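Local coordinates for protein polyketide synthase PksR (Bacillus subtilis, PDB 4U3V) that forms the enoyl-isomerase domain of a trans-acyltransferase polyketide synthase, acting in intermediate steps of the synthesis of the antibiotic bacillaene, at residues 31-41 with 51-61; 75-85 with 124-135. All blocks are in the same frame, centred on the assembly; numbering follows the deposited sequence.

Contact 1 of 2, residues 31-41 with 51-61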
loop_
_atom_site.group_PDB
_atom_site.type_symbol
_atom_site.label_atom_id
_atom_site.label_comp_id
_atom_site.label_asym_id
_atom_site.label_seq_id
_atom_site.Cartn_x
_atom_site.Cartn_y
_atom_site.Cartn_z
ATOM N N ILE A 31 10.179 -13.201 9.385
ATOM C CA ILE A 31 9.857 -12.609 8.088
ATOM C C ILE A 31 10.853 -11.471 7.764
ATOM O O ILE A 31 11.171 -10.629 8.616
ATOM C CB ILE A 31 8.414 -12.046 8.116
ATOM C CG1 ILE A 31 7.396 -13.191 8.187
ATOM C CG2 ILE A 31 8.161 -11.134 6.926
ATOM C CD1 ILE A 31 7.525 -14.239 7.085
ATOM N N GLN A 32 11.407 -11.502 6.556
ATOM C CA GLN A 32 12.521 -10.615 6.224
ATOM C C GLN A 32 12.612 -10.446 4.746
ATOM O O GLN A 32 12.256 -11.362 3.971
ATOM C CB GLN A 32 13.861 -11.139 6.778
ATOM C CG GLN A 32 14.188 -12.557 6.384
ATOM C CD GLN A 32 15.324 -13.139 7.228
ATOM O OE1 GLN A 32 16.490 -12.785 7.021
ATOM N NE2 GLN A 32 14.976 -13.952 8.241
ATOM N N ASP A 33 13.144 -9.296 4.335
ATOM C CA ASP A 33 13.371 -9.048 2.910
ATOM C C ASP A 33 14.597 -8.106 2.826
ATOM O O ASP A 33 15.063 -7.572 3.831
ATOM C CB ASP A 33 12.106 -8.402 2.256
ATOM C CG ASP A 33 12.043 -8.590 0.714
ATOM O OD1 ASP A 33 13.035 -9.035 0.084
ATOM O OD2 ASP A 33 10.985 -8.285 0.104
ATOM N N GLN A 34 15.097 -7.902 1.618
ATOM C CA GLN A 34 16.275 -7.041 1.417
ATOM C C GLN A 34 16.047 -6.283 0.125
ATOM O O GLN A 34 15.544 -6.832 -0.852
ATOM C CB GLN A 34 17.558 -7.856 1.219
ATOM C CG GLN A 34 18.007 -8.683 2.390
ATOM C CD GLN A 34 19.467 -9.069 2.238
ATOM O OE1 GLN A 34 20.000 -9.091 1.133
ATOM N NE2 GLN A 34 20.105 -9.368 3.351
ATOM N N PHE A 35 16.484 -5.027 0.111
ATOM C CA PHE A 35 16.275 -4.166 -1.070
ATOM C C PHE A 35 17.600 -3.507 -1.421
ATOM O O PHE A 35 18.274 -2.949 -0.557
ATOM C CB PHE A 35 15.237 -3.082 -0.778
ATOM C CG PHE A 35 13.872 -3.630 -0.574
ATOM C CD1 PHE A 35 13.079 -3.912 -1.673
ATOM C CD2 PHE A 35 13.447 -4.022 0.694
ATOM C CE1 PHE A 35 11.803 -4.490 -1.508
ATOM C CE2 PHE A 35 12.182 -4.606 0.854
ATOM C CZ PHE A 35 11.377 -4.853 -0.241
ATOM N N THR A 36 17.968 -3.589 -2.689
ATOM C CA THR A 36 19.291 -3.077 -3.108
ATOM C C THR A 36 19.136 -1.829 -4.009
ATOM O O THR A 36 18.118 -1.627 -4.668
ATOM C CB THR A 36 20.081 -4.186 -3.820
ATOM O OG1 THR A 36 21.447 -3.767 -3.995
ATOM C CG2 THR A 36 19.481 -4.509 -5.160
ATOM N N TYR A 37 20.145 -0.964 -4.018
ATOM C CA TYR A 37 20.045 0.328 -4.698
ATOM C C TYR A 37 19.584 0.145 -6.129
ATOM O O TYR A 37 18.762 0.914 -6.636
ATOM C CB TYR A 37 21.415 1.029 -4.705
ATOM C CG TYR A 37 21.410 2.405 -5.326
ATOM C CD1 TYR A 37 20.894 3.504 -4.624
ATOM C CD2 TYR A 37 22.028 2.641 -6.559
ATOM C CE1 TYR A 37 20.927 4.780 -5.161
ATOM C CE2 TYR A 37 22.021 3.913 -7.123
ATOM C CZ TYR A 37 21.481 4.970 -6.414
ATOM O OH TYR A 37 21.541 6.260 -6.912
ATOM N N ASP A 38 20.161 -0.829 -6.811
ATOM C CA ASP A 38 20.027 -0.885 -8.264
ATOM C C ASP A 38 18.806 -1.644 -8.791
ATOM O O ASP A 38 18.599 -1.676 -9.992
ATOM C CB ASP A 38 21.278 -1.479 -8.909
ATOM C CG ASP A 38 22.456 -0.521 -8.905
ATOM O OD1 ASP A 38 22.242 0.704 -8.800
ATOM O OD2 ASP A 38 23.607 -1.002 -9.004
ATOM N N GLU A 39 18.034 -2.316 -7.938
ATOM C CA GLU A 39 16.918 -3.107 -8.468
ATOM C C GLU A 39 15.690 -2.223 -8.845
ATOM O O GLU A 39 15.534 -1.110 -8.321
ATOM C CB GLU A 39 16.521 -4.190 -7.464
ATOM C CG GLU A 39 15.885 -3.641 -6.202
ATOM C CD GLU A 39 15.434 -4.760 -5.299
ATOM O OE1 GLU A 39 16.132 -5.028 -4.296
ATOM O OE2 GLU A 39 14.425 -5.429 -5.631
ATOM N N PRO A 40 14.841 -2.691 -9.782
ATOM C CA PRO A 40 13.776 -1.809 -10.307
ATOM C C PRO A 40 12.777 -1.318 -9.241
ATOM O O PRO A 40 12.345 -0.175 -9.290
ATOM C CB PRO A 40 13.065 -2.687 -11.348
ATOM C CG PRO A 40 14.097 -3.677 -11.791
ATOM C CD PRO A 40 15.055 -3.876 -10.638
ATOM N N TYR A 41 12.511 -2.133 -8.220
ATOM C CA TYR A 41 11.638 -1.688 -7.115
ATOM C C TYR A 41 12.175 -0.423 -6.412
ATOM O O TYR A 41 11.401 0.405 -5.923
ATOM C CB TYR A 41 11.497 -2.829 -6.110
ATOM C CG TYR A 41 10.412 -2.615 -5.065
ATOM C CD1 TYR A 41 9.113 -3.029 -5.308
ATOM C CD2 TYR A 41 10.703 -2.025 -3.834
ATOM C CE1 TYR A 41 8.130 -2.890 -4.336
ATOM C CE2 TYR A 41 9.742 -1.917 -2.844
ATOM C CZ TYR A 41 8.445 -2.321 -3.117
ATOM O OH TYR A 41 7.477 -2.265 -2.118
ATOM N N ARG A 51 16.626 7.689 -3.522
ATOM C CA ARG A 51 15.804 6.465 -3.647
ATOM C C ARG A 51 15.219 6.065 -2.298
ATOM O O ARG A 51 15.961 5.741 -1.376
ATOM C CB ARG A 51 16.642 5.375 -4.269
ATOM C CG ARG A 51 17.144 5.818 -5.640
ATOM C CD ARG A 51 17.474 4.674 -6.559
ATOM N NE ARG A 51 18.258 5.152 -7.708
ATOM C CZ ARG A 51 18.926 4.369 -8.555
ATOM N NH1 ARG A 51 18.943 3.045 -8.398
ATOM N NH2 ARG A 51 19.588 4.909 -9.575
ATOM N N VAL A 52 13.915 6.274 -2.123
ATOM C CA VAL A 52 13.262 6.085 -0.833
ATOM C C VAL A 52 12.350 4.867 -0.953
ATOM O O VAL A 52 11.589 4.767 -1.914
ATOM C CB VAL A 52 12.383 7.306 -0.504
ATOM C CG1 VAL A 52 11.512 7.051 0.723
ATOM C CG2 VAL A 52 13.238 8.570 -0.356
ATOM N N LEU A 53 12.500 3.875 -0.071
ATOM C CA LEU A 53 11.686 2.661 -0.231
ATOM C C LEU A 53 10.206 3.045 -0.144
ATOM O O LEU A 53 9.802 3.797 0.760
ATOM C CB LEU A 53 12.045 1.655 0.879
ATOM C CG LEU A 53 11.496 0.236 0.711
ATOM C CD1 LEU A 53 12.127 -0.410 -0.514
ATOM C CD2 LEU A 53 11.854 -0.555 1.963
ATOM N N VAL A 54 9.378 2.534 -1.073
ATOM C CA VAL A 54 7.991 2.968 -1.078
ATOM C C VAL A 54 7.295 2.521 0.214
ATOM O O VAL A 54 7.508 1.396 0.694
ATOM C CB VAL A 54 7.208 2.467 -2.307
ATOM C CG1 VAL A 54 7.677 3.169 -3.573
ATOM C CG2 VAL A 54 7.308 0.954 -2.426
ATOM N N GLY A 55 6.464 3.397 0.771
ATOM C CA GLY A 55 5.732 3.075 2.015
ATOM C C GLY A 55 4.804 1.858 1.908
ATOM O O GLY A 55 4.558 1.158 2.895
ATOM N N ALA A 56 4.352 1.578 0.686
ATOM C CA ALA A 56 3.575 0.366 0.389
ATOM C C ALA A 56 4.228 -0.957 0.843
ATOM O O ALA A 56 3.539 -1.964 1.043
ATOM C CB ALA A 56 3.245 0.344 -1.118
ATOM N N THR A 57 5.563 -0.965 0.948
ATOM C CA THR A 57 6.287 -2.136 1.377
ATOM C C THR A 57 5.788 -2.619 2.733
ATOM O O THR A 57 5.697 -3.803 3.003
ATOM C CB THR A 57 7.803 -1.829 1.441
ATOM O OG1 THR A 57 8.226 -1.248 0.183
ATOM C CG2 THR A 57 8.591 -3.123 1.673
ATOM N N TYR A 58 5.524 -1.681 3.627
ATOM C CA TYR A 58 5.334 -2.023 5.041
ATOM C C TYR A 58 4.074 -2.832 5.327
ATOM O O TYR A 58 4.136 -3.793 6.107
ATOM C CB TYR A 58 5.389 -0.768 5.905
ATOM C CG TYR A 58 6.618 0.036 5.685
ATOM C CD1 TYR A 58 7.859 -0.576 5.729
ATOM C CD2 TYR A 58 6.554 1.417 5.453
ATOM C CE1 TYR A 58 9.001 0.137 5.459
ATOM C CE2 TYR A 58 7.706 2.144 5.210
ATOM C CZ TYR A 58 8.922 1.496 5.229
ATOM O OH TYR A 58 10.077 2.184 5.002
ATOM N N GLY A 59 2.941 -2.462 4.713
ATOM C CA GLY A 59 1.696 -3.238 4.918
ATOM C C GLY A 59 1.873 -4.669 4.393
ATOM O O GLY A 59 1.412 -5.643 5.009
ATOM N N SER A 60 2.611 -4.816 3.283
ATOM C CA SER A 60 2.833 -6.179 2.762
ATOM C C SER A 60 3.670 -7.052 3.723
ATOM O O SER A 60 3.394 -8.260 3.876
ATOM C CB SER A 60 3.520 -6.116 1.398
ATOM O OG SER A 60 2.608 -5.536 0.418
ATOM N N LEU A 61 4.732 -6.478 4.287
ATOM C CA LEU A 61 5.543 -7.177 5.326
ATOM C C LEU A 61 4.718 -7.467 6.566
ATOM O O LEU A 61 4.829 -8.547 7.174
ATOM C CB LEU A 61 6.770 -6.340 5.718
ATOM C CG LEU A 61 7.913 -6.405 4.711
ATOM C CD1 LEU A 61 8.927 -5.291 4.983
ATOM C CD2 LEU A 61 8.556 -7.790 4.823
HETATM O O HOH W 1 10.836 1.665 -3.430
#
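In the N-terminal hotdog fold, Phe35, Tyr37 and Tyr41, on edge strand 31-36 and the turn and helix start after it, pack against the end of strand 50-52, the loop after it and the first turn of helix 56-69. Arg51 lays its guanidinium over one face of the Tyr37 ring, the planes 10° apart and CZ of Arg51 3.4 Å from CZ of Tyr37. This cation-pi stack is completed by Arg51 CD, which makes a CH-pi contact with the same ring. NH1 of Arg51 also reaches round to Tyr37 O (2.8 Å), a bent bond (131° at the hydrogen) that arrives above the carbonyl plane. Arginine suits the place because it offers apolar methylenes, a flat cation and in-plane N-H groups together.

Deeper in, Leu53 CD1 serves two rings, lying over the Phe35 face 3.7 Å from CG and at the Tyr41 edge. Tyr41 swings its ring away from its own backbone N (chi1 -168°), which brings the phenol to the helix, where its OH donates to Thr57 OG1 (2.6 Å). Thr57 OG1 in turn donates to Val54 O, which also accepts Thr57 N. The methyl of Thr57, CG2, meets Phe35 CZ at 3.8 Å, so threonine supplies a polar and an apolar branch. Farther along, Leu61 CD2 touches Ile31 CG2 (4.0 Å), while OD2 of Asp33 hydrogen-bonds to Tyr201 and His199. A long buried helix wrapped by an antiparallel sheet, here met by the edge strand, is the hotdog fold.

Contact 2 of 2, residues 75-85 with 124-135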
loop_
_atom_site.group_PDB
_atom_site.type_symbol
_atom_site.label_atom_id
_atom_site.label_comp_id
_atom_site.label_asym_id
_atom_site.label_seq_id
_atom_site.Cartn_x
_atom_site.Cartn_y
_atom_site.Cartn_z
ATOM N N SER A 75 -7.515 -15.537 6.631
ATOM C CA SER A 75 -7.817 -14.120 6.580
ATOM C C SER A 75 -7.420 -13.496 7.901
ATOM O O SER A 75 -7.268 -14.193 8.905
ATOM C CB SER A 75 -9.313 -13.914 6.303
ATOM O OG SER A 75 -10.071 -14.141 7.480
ATOM N N GLY A 76 -7.214 -12.178 7.901
ATOM C CA GLY A 76 -6.780 -11.466 9.079
ATOM C C GLY A 76 -6.971 -9.966 8.943
ATOM O O GLY A 76 -7.547 -9.490 7.935
ATOM N N ARG A 77 -6.460 -9.240 9.935
ATOM C CA ARG A 77 -6.486 -7.781 9.975
ATOM C C ARG A 77 -5.117 -7.245 10.341
ATOM O O ARG A 77 -4.461 -7.757 11.252
ATOM C CB ARG A 77 -7.465 -7.267 11.038
ATOM C CG ARG A 77 -8.849 -7.883 10.972
ATOM C CD ARG A 77 -9.738 -7.171 9.966
ATOM N NE ARG A 77 -11.010 -7.876 9.807
ATOM C CZ ARG A 77 -11.987 -7.864 10.708
ATOM N NH1 ARG A 77 -11.854 -7.146 11.815
ATOM N NH2 ARG A 77 -13.102 -8.564 10.501
ATOM N N ILE A 78 -4.731 -6.135 9.706
ATOM C CA ILE A 78 -3.722 -5.250 10.271
ATOM C C ILE A 78 -4.429 -4.012 10.817
ATOM O O ILE A 78 -5.363 -3.539 10.198
ATOM C CB ILE A 78 -2.746 -4.760 9.164
ATOM C CG1 ILE A 78 -2.210 -5.930 8.327
ATOM C CG2 ILE A 78 -1.669 -3.864 9.752
ATOM C CD1 ILE A 78 -1.489 -6.986 9.142
ATOM N N SER A 79 -3.968 -3.476 11.944
ATOM C CA SER A 79 -4.550 -2.235 12.498
ATOM C C SER A 79 -3.470 -1.246 12.852
ATOM O O SER A 79 -2.375 -1.636 13.280
ATOM C CB SER A 79 -5.372 -2.544 13.763
ATOM O OG SER A 79 -6.225 -3.657 13.555
ATOM N N LYS A 80 -3.794 0.048 12.747
ATOM C CA LYS A 80 -2.981 1.130 13.275
ATOM C C LYS A 80 -1.547 1.104 12.734
ATOM O O LYS A 80 -0.570 1.303 13.464
ATOM C CB LYS A 80 -2.988 1.169 14.809
ATOM C CG LYS A 80 -4.392 1.046 15.371
ATOM C CD LYS A 80 -4.466 1.517 16.810
ATOM C CE LYS A 80 -5.920 1.535 17.275
ATOM N NZ LYS A 80 -6.008 1.649 18.762
ATOM N N LEU A 81 -1.445 0.841 11.438
ATOM C CA LEU A 81 -0.123 0.802 10.777
ATOM C C LEU A 81 0.344 2.237 10.537
ATOM O O LEU A 81 -0.344 3.067 9.891
ATOM C CB LEU A 81 -0.259 0.050 9.453
ATOM C CG LEU A 81 1.004 -0.088 8.613
ATOM C CD1 LEU A 81 2.032 -0.934 9.377
ATOM C CD2 LEU A 81 0.630 -0.702 7.246
ATOM N N SER A 82 1.476 2.561 11.117
ATOM C CA SER A 82 2.003 3.908 11.104
ATOM C C SER A 82 3.433 3.875 10.559
ATOM O O SER A 82 4.186 2.975 10.909
ATOM C CB SER A 82 1.979 4.425 12.549
ATOM O OG SER A 82 2.802 5.532 12.698
ATOM N N TYR A 83 3.773 4.804 9.658
ATOM C CA TYR A 83 5.087 4.843 9.002
ATOM C C TYR A 83 5.953 5.783 9.817
ATOM O O TYR A 83 5.605 6.955 10.022
ATOM C CB TYR A 83 5.004 5.345 7.537
ATOM C CG TYR A 83 4.055 4.518 6.664
ATOM C CD1 TYR A 83 3.714 3.208 7.012
ATOM C CD2 TYR A 83 3.464 5.071 5.532
ATOM C CE1 TYR A 83 2.804 2.463 6.260
ATOM C CE2 TYR A 83 2.604 4.321 4.743
ATOM C CZ TYR A 83 2.210 3.068 5.143
ATOM O OH TYR A 83 1.326 2.354 4.367
ATOM N N ILE A 84 7.042 5.248 10.350
ATOM C CA ILE A 84 7.831 5.968 11.339
ATOM C C ILE A 84 8.900 6.826 10.674
ATOM O O ILE A 84 9.083 8.015 10.998
ATOM C CB ILE A 84 8.455 4.964 12.348
ATOM C CG1 ILE A 84 7.350 4.311 13.147
ATOM C CG2 ILE A 84 9.434 5.683 13.282
ATOM C CD1 ILE A 84 6.275 5.280 13.593
ATOM N N SER A 85 9.617 6.230 9.736
ATOM C CA SER A 85 10.826 6.834 9.202
ATOM C C SER A 85 10.995 6.359 7.758
ATOM O O SER A 85 10.869 5.166 7.485
ATOM C CB SER A 85 12.023 6.383 10.044
ATOM O OG SER A 85 13.236 6.563 9.336
ATOM N N PRO A 124 13.283 1.352 13.747
ATOM C CA PRO A 124 11.901 1.148 13.279
ATOM C C PRO A 124 11.529 1.932 11.997
ATOM O O PRO A 124 11.866 3.133 11.846
ATOM C CB PRO A 124 11.043 1.549 14.496
ATOM C CG PRO A 124 11.915 2.487 15.266
ATOM C CD PRO A 124 13.335 1.998 15.079
ATOM N N ALA A 125 10.991 1.211 11.016
ATOM C CA ALA A 125 10.466 1.818 9.803
ATOM C C ALA A 125 8.952 2.019 9.942
ATOM O O ALA A 125 8.399 3.013 9.433
ATOM C CB ALA A 125 10.750 0.909 8.606
ATOM N N ALA A 126 8.290 1.037 10.550
ATOM C CA ALA A 126 6.803 1.065 10.711
ATOM C C ALA A 126 6.370 0.275 11.918
ATOM O O ALA A 126 7.062 -0.633 12.338
ATOM C CB ALA A 126 6.113 0.505 9.446
ATOM N N ILE A 127 5.184 0.593 12.445
ATOM C CA ILE A 127 4.638 -0.135 13.573
ATOM C C ILE A 127 3.164 -0.308 13.314
ATOM O O ILE A 127 2.553 0.523 12.630
ATOM C CB ILE A 127 4.861 0.641 14.894
ATOM C CG1 ILE A 127 4.211 2.027 14.823
ATOM C CG2 ILE A 127 6.353 0.772 15.174
ATOM C CD1 ILE A 127 3.387 2.404 16.043
ATOM N N GLY A 128 2.652 -1.471 13.691
ATOM C CA GLY A 128 1.203 -1.746 13.622
ATOM C C GLY A 128 0.757 -2.844 14.574
ATOM O O GLY A 128 1.513 -3.255 15.476
ATOM N N GLN A 129 -0.425 -3.390 14.306
ATOM C CA GLN A 129 -0.962 -4.502 15.068
ATOM C C GLN A 129 -1.545 -5.487 14.096
ATOM O O GLN A 129 -1.927 -5.117 12.984
ATOM C CB GLN A 129 -2.058 -4.014 16.014
ATOM C CG GLN A 129 -1.535 -3.086 17.100
ATOM C CD GLN A 129 -2.646 -2.506 17.947
ATOM O OE1 GLN A 129 -3.755 -3.028 17.970
ATOM N NE2 GLN A 129 -2.368 -1.389 18.600
ATOM N N CYS A 130 -1.596 -6.757 14.473
ATOM C CA CYS A 130 -2.388 -7.676 13.667
ATOM C C CYS A 130 -3.272 -8.524 14.538
ATOM O O CYS A 130 -3.042 -8.618 15.738
ATOM C CB CYS A 130 -1.546 -8.523 12.713
ATOM S SG CYS A 130 -0.337 -9.614 13.528
ATOM N N GLY A 131 -4.313 -9.085 13.929
ATOM C CA GLY A 131 -5.360 -9.789 14.655
ATOM C C GLY A 131 -6.080 -10.775 13.754
ATOM O O GLY A 131 -6.139 -10.611 12.523
ATOM N N ILE A 132 -6.627 -11.828 14.357
ATOM C CA ILE A 132 -7.598 -12.666 13.654
ATOM C C ILE A 132 -8.813 -11.806 13.256
ATOM O O ILE A 132 -9.122 -10.817 13.911
ATOM C CB ILE A 132 -8.087 -13.831 14.552
ATOM C CG1 ILE A 132 -7.075 -14.976 14.532
ATOM C CG2 ILE A 132 -9.434 -14.341 14.074
ATOM C CD1 ILE A 132 -5.756 -14.592 15.155
ATOM N N GLY A 133 -9.507 -12.219 12.202
ATOM C CA GLY A 133 -10.700 -11.514 11.750
ATOM C C GLY A 133 -11.142 -12.088 10.433
ATOM O O GLY A 133 -10.316 -12.432 9.592
ATOM N N SER A 134 -12.443 -12.294 10.280
ATOM C CA SER A 134 -12.938 -12.861 9.044
ATOM C C SER A 134 -12.957 -11.772 7.976
ATOM O O SER A 134 -12.921 -10.579 8.286
ATOM C CB SER A 134 -14.325 -13.489 9.238
ATOM O OG SER A 134 -15.311 -12.490 9.428
ATOM N N PHE A 135 -12.913 -12.185 6.722
ATOM C CA PHE A 135 -13.093 -11.255 5.627
ATOM C C PHE A 135 -14.463 -11.503 5.004
ATOM O O PHE A 135 -14.717 -12.556 4.397
ATOM C CB PHE A 135 -11.986 -11.418 4.578
ATOM C CG PHE A 135 -12.135 -10.503 3.391
ATOM C CD1 PHE A 135 -11.686 -9.187 3.446
ATOM C CD2 PHE A 135 -12.767 -10.942 2.226
ATOM C CE1 PHE A 135 -11.904 -8.323 2.390
ATOM C CE2 PHE A 135 -12.955 -10.089 1.152
ATOM C CZ PHE A 135 -12.521 -8.774 1.234
HETATM O O HOH W 2 -12.788 -15.134 6.271
HETATM O O HOH W 3 -10.151 -9.941 7.690
#
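Two neighbouring antiparallel strands of the N-terminal hotdog sheet, 75-83 and 126-132, join here through pairs such as Arg77 with Gly131, Ser79 with Gln129 and Ser82 with Ile127. Ser79 N donates to Gln129 O at 2.8 Å, and Ser82 N to Ile127 O at 2.8 Å. Between these two pairs the register slips by one residue: Lys80 takes a left-handed backbone conformation (phi 56°), and the strand bulges opposite Gly128. Lacking a side chain, Gly128 lets the backbones approach closely there, and its CA sits 3.5 Å from Lys80 O in a CA-H...O contact.

Ile78, Cys130, Tyr83 and Ala126 lie on the face that meets helix 56-69. Ile78 CD1 packs on Cys130 CB (3.9 Å), and the isoleucine also touches Ala62 and Ile63 of the helix. The other face carries Ser79, Gln129, Ser82 and Ile127; the side chains of Ile127 and Ile84 cross at about a right angle, CG1 of Ile127 4.0 Å from CD1 of Ile84.

At the far end Arg77 bends at chi2 (-84°), laying one guanidinium face over the bare CA of Gly133. Its NH2 donates to Ser134 O at 3.0 Å, in both the guanidinium and the carbonyl plane, and NE donates to a water. Ser75 OG donates to Gly133 O (2.7 Å), tying down the departing chain. An antiparallel sheet curling round a helix is the hotdog fold; the bulge is a local irregularity.

Overall arrangement
Contact 1 and contact 2 lie in the same N-terminal hotdog, their centres about 17 Å apart, and the helix of residues 56-69 connects them. One side of it receives strand 31-36; another rests on the sheet of contact 2, where Gly59 CA comes 3.6 Å from Leu81 CD2 and the rings of Tyr58 and Tyr83 meet at about 55°. Tyr58 CE1 also packs on Ala125 CB at 3.7 Å, where the strand of residues 121-132 turns its corner. Both contacts reach the C-terminal hotdog: Phe35 stacks on His199, and strand 75-83 hydrogen-bonds to strand 230-239, joining the halves of the double hotdog.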